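Local coordinates for protein catalase (Corynebacterium glutamicum, PDB 4B7H) that breaks hydrogen peroxide down to water and oxygen at a buried heme, whose iron carries the inhibitor nitric oxide here, at residues A[66-80]-A[100-114]. Numbering follows the deposited sequence. Where two conformers were deposited one is given.
Sequences ERIPHAKGHGAFGEL and VTPLAVRFSTVAGEQ. With HEM (protoporphyrin IX containing Fe), chain E; NO (nitric oxide), chain F.
His70 and Ser108 meet on the distal side of the heme, at one end of two antiparallel strands, 73-82 and 100-108, neighbours in the catalase beta-barrel. His70 ND1 donates to Ser108 OG at 2.8 Å, nearly in the ring plane, which fixes the rotation of the imidazole. With CG beside the backbone N (chi1 -65°), the ring of His70 lies over the porphyrin, CD2 3.2 Å from heme C4D, while Val110 CG2 makes a CH-pi contact with the opposite face. His70 NE2 is thereby turned to the nitric oxide on the iron, 3.5 Å from its atom O, in keeping with the role of the distal histidine in catalases. Pro69, after a cis peptide bond, sets CG at the same ligand and CB against Val110 CG1.

Arg106 leaves its strand extended as far as NE, CG anti to the backbone N (chi1 -174°), and lays its guanidinium flat against that of Arg67. The two planes stack 6° apart with centres 3.6 Å from each other, and the Gly73 CA lies over the other face of Arg106. One heme propionate probably offsets the paired charges: Arg67 NE donates to O1D and Arg106 NH1 to O2D, the latter at 2.7 Å. Beyond the strands, Gln114 N meets Glu66 OE1 from above the carboxylate plane, close to where Gln114 and Glu66 of a second subunit pack. Lys72 turns its amine away to Asp118, Asp253 and the Ser116 carbonyl. Arg106 also holds the His70 carbonyl end-on, NH1 and NH2 each 3.1 Å from His70 O and in the carbonyl plane.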
loop_
_atom_site.group_PDB
_atom_site.type_symbol
_atom_site.label_atom_id
_atom_site.label_comp_id
_atom_site.label_asym_id
_atom_site.label_seq_id
_atom_site.Cartn_x
_atom_site.Cartn_y
_atom_site.Cartn_z
ATOM N N GLU A 66 -9.550 -8.080 -3.181
ATOM C CA GLU A 66 -10.313 -9.261 -2.796
ATOM C C GLU A 66 -9.349 -10.449 -2.698
ATOM O O GLU A 66 -8.246 -10.412 -3.260
ATOM C CB GLU A 66 -11.424 -9.544 -3.820
ATOM C CG GLU A 66 -10.899 -10.057 -5.163
ATOM C CD GLU A 66 -11.977 -10.222 -6.233
ATOM O OE1 GLU A 66 -13.035 -9.547 -6.157
ATOM O OE2 GLU A 66 -11.760 -11.032 -7.172
ATOM N N ARG A 67 -9.752 -11.504 -1.993
ATOM C CA ARG A 67 -8.953 -12.723 -1.946
ATOM C C ARG A 67 -8.732 -13.308 -3.336
ATOM O O ARG A 67 -9.641 -13.302 -4.182
ATOM C CB ARG A 67 -9.673 -13.799 -1.143
ATOM C CG ARG A 67 -9.820 -13.501 0.313
ATOM C CD ARG A 67 -10.981 -14.351 0.845
ATOM N NE ARG A 67 -11.090 -14.283 2.295
ATOM C CZ ARG A 67 -11.572 -13.236 2.958
ATOM N NH1 ARG A 67 -12.023 -12.164 2.298
ATOM N NH2 ARG A 67 -11.613 -13.265 4.285
ATOM N N ILE A 68 -7.540 -13.862 -3.553
ATOM C CA ILE A 68 -7.322 -14.767 -4.680
ATOM C C ILE A 68 -6.800 -16.105 -4.146
ATOM O O ILE A 68 -5.750 -16.152 -3.495
ATOM C CB ILE A 68 -6.361 -14.174 -5.754
ATOM C CG1 ILE A 68 -6.122 -15.210 -6.858
ATOM C CG2 ILE A 68 -5.036 -13.682 -5.145
ATOM C CD1 ILE A 68 -5.319 -14.688 -8.057
ATOM N N PRO A 69 -7.557 -17.201 -4.353
ATOM C CA PRO A 69 -8.932 -17.280 -4.848
ATOM C C PRO A 69 -9.911 -17.136 -3.675
ATOM O O PRO A 69 -9.514 -16.612 -2.625
ATOM C CB PRO A 69 -8.993 -18.696 -5.461
ATOM C CG PRO A 69 -7.830 -19.468 -4.828
ATOM C CD PRO A 69 -7.079 -18.524 -3.922
ATOM N N HIS A 70 -11.158 -17.572 -3.861
ATOM C CA HIS A 70 -12.206 -17.551 -2.828
ATOM C C HIS A 70 -12.677 -16.126 -2.496
ATOM O O HIS A 70 -13.093 -15.846 -1.371
ATOM C CB HIS A 70 -11.786 -18.288 -1.548
ATOM C CG HIS A 70 -11.572 -19.768 -1.715
ATOM N ND1 HIS A 70 -12.511 -20.705 -1.330
ATOM C CD2 HIS A 70 -10.502 -20.472 -2.160
ATOM C CE1 HIS A 70 -12.040 -21.919 -1.554
ATOM N NE2 HIS A 70 -10.825 -21.807 -2.063
ATOM N N ALA A 71 -12.653 -15.242 -3.491
ATOM C CA ALA A 71 -13.092 -13.854 -3.308
ATOM C C ALA A 71 -14.526 -13.704 -2.816
ATOM O O ALA A 71 -14.803 -12.821 -2.001
ATOM C CB ALA A 71 -12.921 -13.073 -4.596
ATOM N N LYS A 72 -15.433 -14.528 -3.347
ATOM C CA LYS A 72 -16.869 -14.409 -3.054
ATOM C C LYS A 72 -17.267 -15.322 -1.903
ATOM O O LYS A 72 -17.319 -16.541 -2.061
ATOM C CB LYS A 72 -17.715 -14.778 -4.280
ATOM C CG LYS A 72 -19.228 -14.627 -4.041
ATOM C CD LYS A 72 -19.632 -13.146 -4.090
ATOM C CE LYS A 72 -21.061 -12.862 -3.591
ATOM N NZ LYS A 72 -22.097 -13.664 -4.317
ATOM N N GLY A 73 -17.560 -14.749 -0.745
ATOM C CA GLY A 73 -17.927 -15.563 0.395
ATOM C C GLY A 73 -18.691 -14.804 1.452
ATOM O O GLY A 73 -18.981 -13.613 1.294
ATOM N N HIS A 74 -18.999 -15.496 2.544
ATOM C CA HIS A 74 -19.866 -14.962 3.584
ATOM C C HIS A 74 -19.693 -15.862 4.782
ATOM O O HIS A 74 -19.158 -16.970 4.664
ATOM C CB HIS A 74 -21.323 -14.996 3.126
ATOM C CG HIS A 74 -21.739 -16.332 2.605
ATOM N ND1 HIS A 74 -21.521 -16.716 1.299
ATOM C CD2 HIS A 74 -22.309 -17.396 3.222
ATOM C CE1 HIS A 74 -21.962 -17.950 1.125
ATOM N NE2 HIS A 74 -22.429 -18.391 2.280
ATOM N N GLY A 75 -20.138 -15.419 5.947
ATOM C CA GLY A 75 -19.881 -16.229 7.115
ATOM C C GLY A 75 -20.723 -15.931 8.329
ATOM O O GLY A 75 -21.720 -15.210 8.263
ATOM N N ALA A 76 -20.301 -16.497 9.450
ATOM C CA ALA A 76 -21.067 -16.438 10.683
ATOM C C ALA A 76 -20.186 -16.862 11.832
ATOM O O ALA A 76 -19.023 -17.217 11.645
ATOM C CB ALA A 76 -22.284 -17.348 10.592
ATOM N N PHE A 77 -20.755 -16.826 13.029
ATOM C CA PHE A 77 -20.028 -17.171 14.234
ATOM C C PHE A 77 -20.857 -18.167 15.017
ATOM O O PHE A 77 -22.055 -18.313 14.778
ATOM C CB PHE A 77 -19.725 -15.908 15.055
ATOM C CG PHE A 77 -18.810 -14.954 14.350
ATOM C CD1 PHE A 77 -19.307 -14.074 13.399
ATOM C CD2 PHE A 77 -17.447 -14.955 14.617
ATOM C CE1 PHE A 77 -18.455 -13.197 12.729
ATOM C CE2 PHE A 77 -16.588 -14.093 13.954
ATOM C CZ PHE A 77 -17.096 -13.205 13.006
ATOM N N GLY A 78 -20.220 -18.861 15.948
ATOM C CA GLY A 78 -20.909 -19.922 16.655
ATOM C C GLY A 78 -20.057 -20.599 17.704
ATOM O O GLY A 78 -19.210 -19.964 18.333
ATOM N N GLU A 79 -20.300 -21.894 17.898
ATOM C CA GLU A 79 -19.747 -22.632 19.035
ATOM C C GLU A 79 -19.387 -24.051 18.636
ATOM O O GLU A 79 -20.170 -24.730 17.949
ATOM C CB GLU A 79 -20.772 -22.690 20.181
ATOM C CG GLU A 79 -21.302 -21.332 20.610
ATOM C CD GLU A 79 -22.484 -21.405 21.557
ATOM O OE1 GLU A 79 -22.859 -22.516 21.998
ATOM O OE2 GLU A 79 -23.047 -20.334 21.868
ATOM N N LEU A 80 -18.217 -24.501 19.087
ATOM C CA LEU A 80 -17.818 -25.902 18.994
ATOM C C LEU A 80 -18.059 -26.573 20.342
ATOM O O LEU A 80 -17.594 -26.081 21.370
ATOM C CB LEU A 80 -16.330 -26.002 18.641
ATOM C CG LEU A 80 -15.687 -27.391 18.715
ATOM C CD1 LEU A 80 -16.252 -28.297 17.631
ATOM C CD2 LEU A 80 -14.171 -27.283 18.611
ATOM N N VAL A 100 -16.172 -26.100 25.266
ATOM C CA VAL A 100 -17.013 -25.295 24.387
ATOM C C VAL A 100 -16.168 -24.117 23.919
ATOM O O VAL A 100 -15.623 -23.372 24.739
ATOM C CB VAL A 100 -18.280 -24.784 25.108
ATOM C CG1 VAL A 100 -19.127 -23.929 24.168
ATOM C CG2 VAL A 100 -19.088 -25.957 25.625
ATOM N N THR A 101 -16.050 -23.954 22.603
ATOM C CA THR A 101 -15.133 -22.961 22.038
ATOM C C THR A 101 -15.847 -22.068 21.023
ATOM O O THR A 101 -16.551 -22.575 20.154
ATOM C CB THR A 101 -13.954 -23.667 21.344
ATOM O OG1 THR A 101 -13.332 -24.576 22.266
ATOM C CG2 THR A 101 -12.913 -22.660 20.833
ATOM N N PRO A 102 -15.668 -20.734 21.126
ATOM C CA PRO A 102 -16.266 -19.866 20.099
ATOM C C PRO A 102 -15.627 -20.107 18.727
ATOM O O PRO A 102 -14.440 -20.451 18.645
ATOM C CB PRO A 102 -15.929 -18.447 20.582
ATOM C CG PRO A 102 -15.506 -18.592 22.017
ATOM C CD PRO A 102 -14.901 -19.962 22.118
ATOM N N LEU A 103 -16.399 -19.901 17.664
ATOM C CA LEU A 103 -15.879 -20.079 16.322
ATOM C C LEU A 103 -16.349 -18.999 15.357
ATOM O O LEU A 103 -17.368 -18.332 15.579
ATOM C CB LEU A 103 -16.239 -21.471 15.776
ATOM C CG LEU A 103 -17.687 -21.719 15.341
ATOM C CD1 LEU A 103 -17.992 -21.229 13.921
ATOM C CD2 LEU A 103 -18.000 -23.198 15.452
ATOM N N ALA A 104 -15.588 -18.856 14.276
ATOM C CA ALA A 104 -16.007 -18.124 13.090
ATOM C C ALA A 104 -15.975 -19.100 11.923
ATOM O O ALA A 104 -15.230 -20.084 11.951
ATOM C CB ALA A 104 -15.067 -16.967 12.811
ATOM N N VAL A 105 -16.769 -18.827 10.893
ATOM C CA VAL A 105 -16.711 -19.604 9.659
ATOM C C VAL A 105 -16.882 -18.684 8.468
ATOM O O VAL A 105 -17.618 -17.709 8.544
ATOM C CB VAL A 105 -17.778 -20.743 9.639
ATOM C CG1 VAL A 105 -19.199 -20.181 9.529
ATOM C CG2 VAL A 105 -17.516 -21.720 8.511
ATOM N N ARG A 106 -16.179 -18.976 7.378
ATOM C CA ARG A 106 -16.455 -18.329 6.098
ATOM C C ARG A 106 -16.631 -19.406 5.034
ATOM O O ARG A 106 -15.819 -20.337 4.933
ATOM C CB ARG A 106 -15.351 -17.331 5.712
ATOM C CG ARG A 106 -15.654 -16.509 4.445
ATOM C CD ARG A 106 -14.582 -15.455 4.218
ATOM N NE ARG A 106 -14.783 -14.649 3.007
ATOM C CZ ARG A 106 -14.416 -15.023 1.781
ATOM N NH1 ARG A 106 -13.855 -16.215 1.580
ATOM N NH2 ARG A 106 -14.628 -14.206 0.745
ATOM N N PHE A 107 -17.719 -19.290 4.281
ATOM C CA PHE A 107 -17.998 -20.153 3.136
ATOM C C PHE A 107 -17.763 -19.332 1.882
ATOM O O PHE A 107 -17.863 -18.104 1.910
ATOM C CB PHE A 107 -19.459 -20.594 3.145
ATOM C CG PHE A 107 -19.868 -21.366 4.377
ATOM C CD1 PHE A 107 -19.535 -22.708 4.516
ATOM C CD2 PHE A 107 -20.610 -20.756 5.376
ATOM C CE1 PHE A 107 -19.919 -23.422 5.640
ATOM C CE2 PHE A 107 -20.997 -21.462 6.501
ATOM C CZ PHE A 107 -20.653 -22.798 6.633
ATOM N N SER A 108 -17.492 -19.988 0.762
ATOM C CA SER A 108 -17.120 -19.248 -0.442
ATOM C C SER A 108 -17.195 -20.117 -1.680
ATOM O O SER A 108 -17.305 -21.334 -1.578
ATOM C CB SER A 108 -15.683 -18.732 -0.292
ATOM O OG SER A 108 -14.795 -19.804 -0.002
ATOM N N THR A 109 -17.120 -19.487 -2.848
ATOM C CA THR A 109 -16.768 -20.196 -4.073
ATOM C C THR A 109 -15.255 -20.021 -4.250
ATOM O O THR A 109 -14.590 -19.539 -3.331
ATOM C CB THR A 109 -17.528 -19.646 -5.285
ATOM O OG1 THR A 109 -17.310 -18.231 -5.367
ATOM C CG2 THR A 109 -19.021 -19.928 -5.167
ATOM N N VAL A 110 -14.715 -20.387 -5.412
ATOM C CA VAL A 110 -13.271 -20.315 -5.647
ATOM C C VAL A 110 -12.859 -19.326 -6.736
ATOM O O VAL A 110 -12.050 -18.431 -6.495
ATOM C CB VAL A 110 -12.686 -21.701 -6.000
ATOM C CG1 VAL A 110 -11.195 -21.590 -6.347
ATOM C CG2 VAL A 110 -12.916 -22.673 -4.853
ATOM N N ALA A 111 -13.395 -19.507 -7.939
ATOM C CA ALA A 111 -12.905 -18.782 -9.117
ATOM C C ALA A 111 -13.415 -17.353 -9.273
ATOM O O ALA A 111 -12.670 -16.454 -9.679
ATOM C CB ALA A 111 -13.198 -19.578 -10.389
ATOM N N GLY A 112 -14.692 -17.144 -8.979
ATOM C CA GLY A 112 -15.316 -15.866 -9.251
ATOM C C GLY A 112 -14.854 -14.732 -8.352
ATOM O O GLY A 112 -14.351 -14.951 -7.243
ATOM N N GLU A 113 -15.030 -13.505 -8.833
ATOM C CA GLU A 113 -14.674 -12.312 -8.076
ATOM C C GLU A 113 -15.793 -11.920 -7.110
ATOM O O GLU A 113 -16.827 -12.575 -7.044
ATOM C CB GLU A 113 -14.347 -11.176 -9.043
ATOM C CG GLU A 113 -13.200 -11.526 -10.002
ATOM C CD GLU A 113 -13.632 -12.330 -11.222
ATOM O OE1 GLU A 113 -14.845 -12.532 -11.431
ATOM O OE2 GLU A 113 -12.752 -12.761 -11.988
ATOM N N GLN A 114 -15.587 -10.789 -6.448
ATOM C CA GLN A 114 -16.461 -10.284 -5.394
ATOM C C GLN A 114 -17.951 -10.191 -5.671
ATOM O O GLN A 114 -18.750 -10.263 -4.741
ATOM C CB GLN A 114 -16.002 -8.894 -5.000
ATOM C CG GLN A 114 -15.293 -8.846 -3.691
ATOM C CD GLN A 114 -15.209 -7.431 -3.182
ATOM O OE1 GLN A 114 -14.742 -6.538 -3.884
ATOM N NE2 GLN A 114 -15.698 -7.207 -1.969
HETATM C CHA HEM E . -8.151 -19.094 0.112
HETATM C CHB HEM E . -3.680 -20.485 -1.151
HETATM C CHC HEM E . -5.314 -25.010 -1.686
HETATM C CHD HEM E . -9.142 -23.798 0.972
HETATM C C1A HEM E . -6.813 -19.071 -0.196
HETATM C C2A HEM E . -5.950 -17.905 -0.146
HETATM C C3A HEM E . -4.715 -18.307 -0.481
HETATM C C4A HEM E . -4.756 -19.722 -0.761
HETATM C CMA HEM E . -3.433 -17.472 -0.570
HETATM C CAA HEM E . -6.407 -16.483 0.246
HETATM C CBA HEM E . -6.319 -16.325 1.758
HETATM C CGA HEM E . -6.562 -14.911 2.212
HETATM O O1A HEM E . -7.199 -14.755 3.284
HETATM O O2A HEM E . -6.131 -13.939 1.539
HETATM C C1B HEM E . -3.724 -21.830 -1.437
HETATM C C2B HEM E . -2.631 -22.630 -1.942
HETATM C C3B HEM E . -3.101 -23.883 -2.112
HETATM C C4B HEM E . -4.485 -23.901 -1.694
HETATM C CMB HEM E . -1.222 -22.075 -2.235
HETATM C CAB HEM E . -2.381 -25.155 -2.599
HETATM C CBB HEM E . -1.069 -25.335 -2.443
HETATM C C1C HEM E . -6.417 -25.123 -0.858
HETATM C C2C HEM E . -6.984 -26.339 -0.293
HETATM C C3C HEM E . -8.050 -25.980 0.443
HETATM C C4C HEM E . -8.163 -24.539 0.377
HETATM C CMC HEM E . -6.441 -27.768 -0.544
HETATM C CAC HEM E . -8.998 -26.842 1.311
HETATM C CBC HEM E . -8.610 -27.992 1.887
HETATM C C1D HEM E . -9.254 -22.436 0.912
HETATM C C2D HEM E . -10.361 -21.724 1.463
HETATM C C3D HEM E . -10.071 -20.270 1.207
HETATM C C4D HEM E . -8.803 -20.229 0.532
HETATM C CMD HEM E . -11.589 -22.312 2.155
HETATM C CAD HEM E . -10.957 -19.110 1.636
HETATM C CBD HEM E . -10.749 -18.872 3.130
HETATM C CGD HEM E . -11.719 -17.791 3.505
HETATM O O1D HEM E . -11.283 -16.675 3.881
HETATM O O2D HEM E . -12.947 -18.041 3.406
HETATM N NA HEM E . -6.054 -20.171 -0.567
HETATM N NB HEM E . -4.840 -22.626 -1.297
HETATM N NC HEM E . -7.161 -24.039 -0.421
HETATM N ND HEM E . -8.352 -21.532 0.359
HETATM FE FE HEM E . -6.634 -22.094 -0.525
HETATM N N NO F . -7.322 -22.075 -2.077
HETATM O O NO F . -7.595 -22.527 -3.057
HETATM O O HOH W 1 -11.708 -15.692 -6.453
HETATM O O HOH W 2 -14.861 -16.725 -5.135
HETATM O O HOH W 3 -16.007 -11.941 1.991
#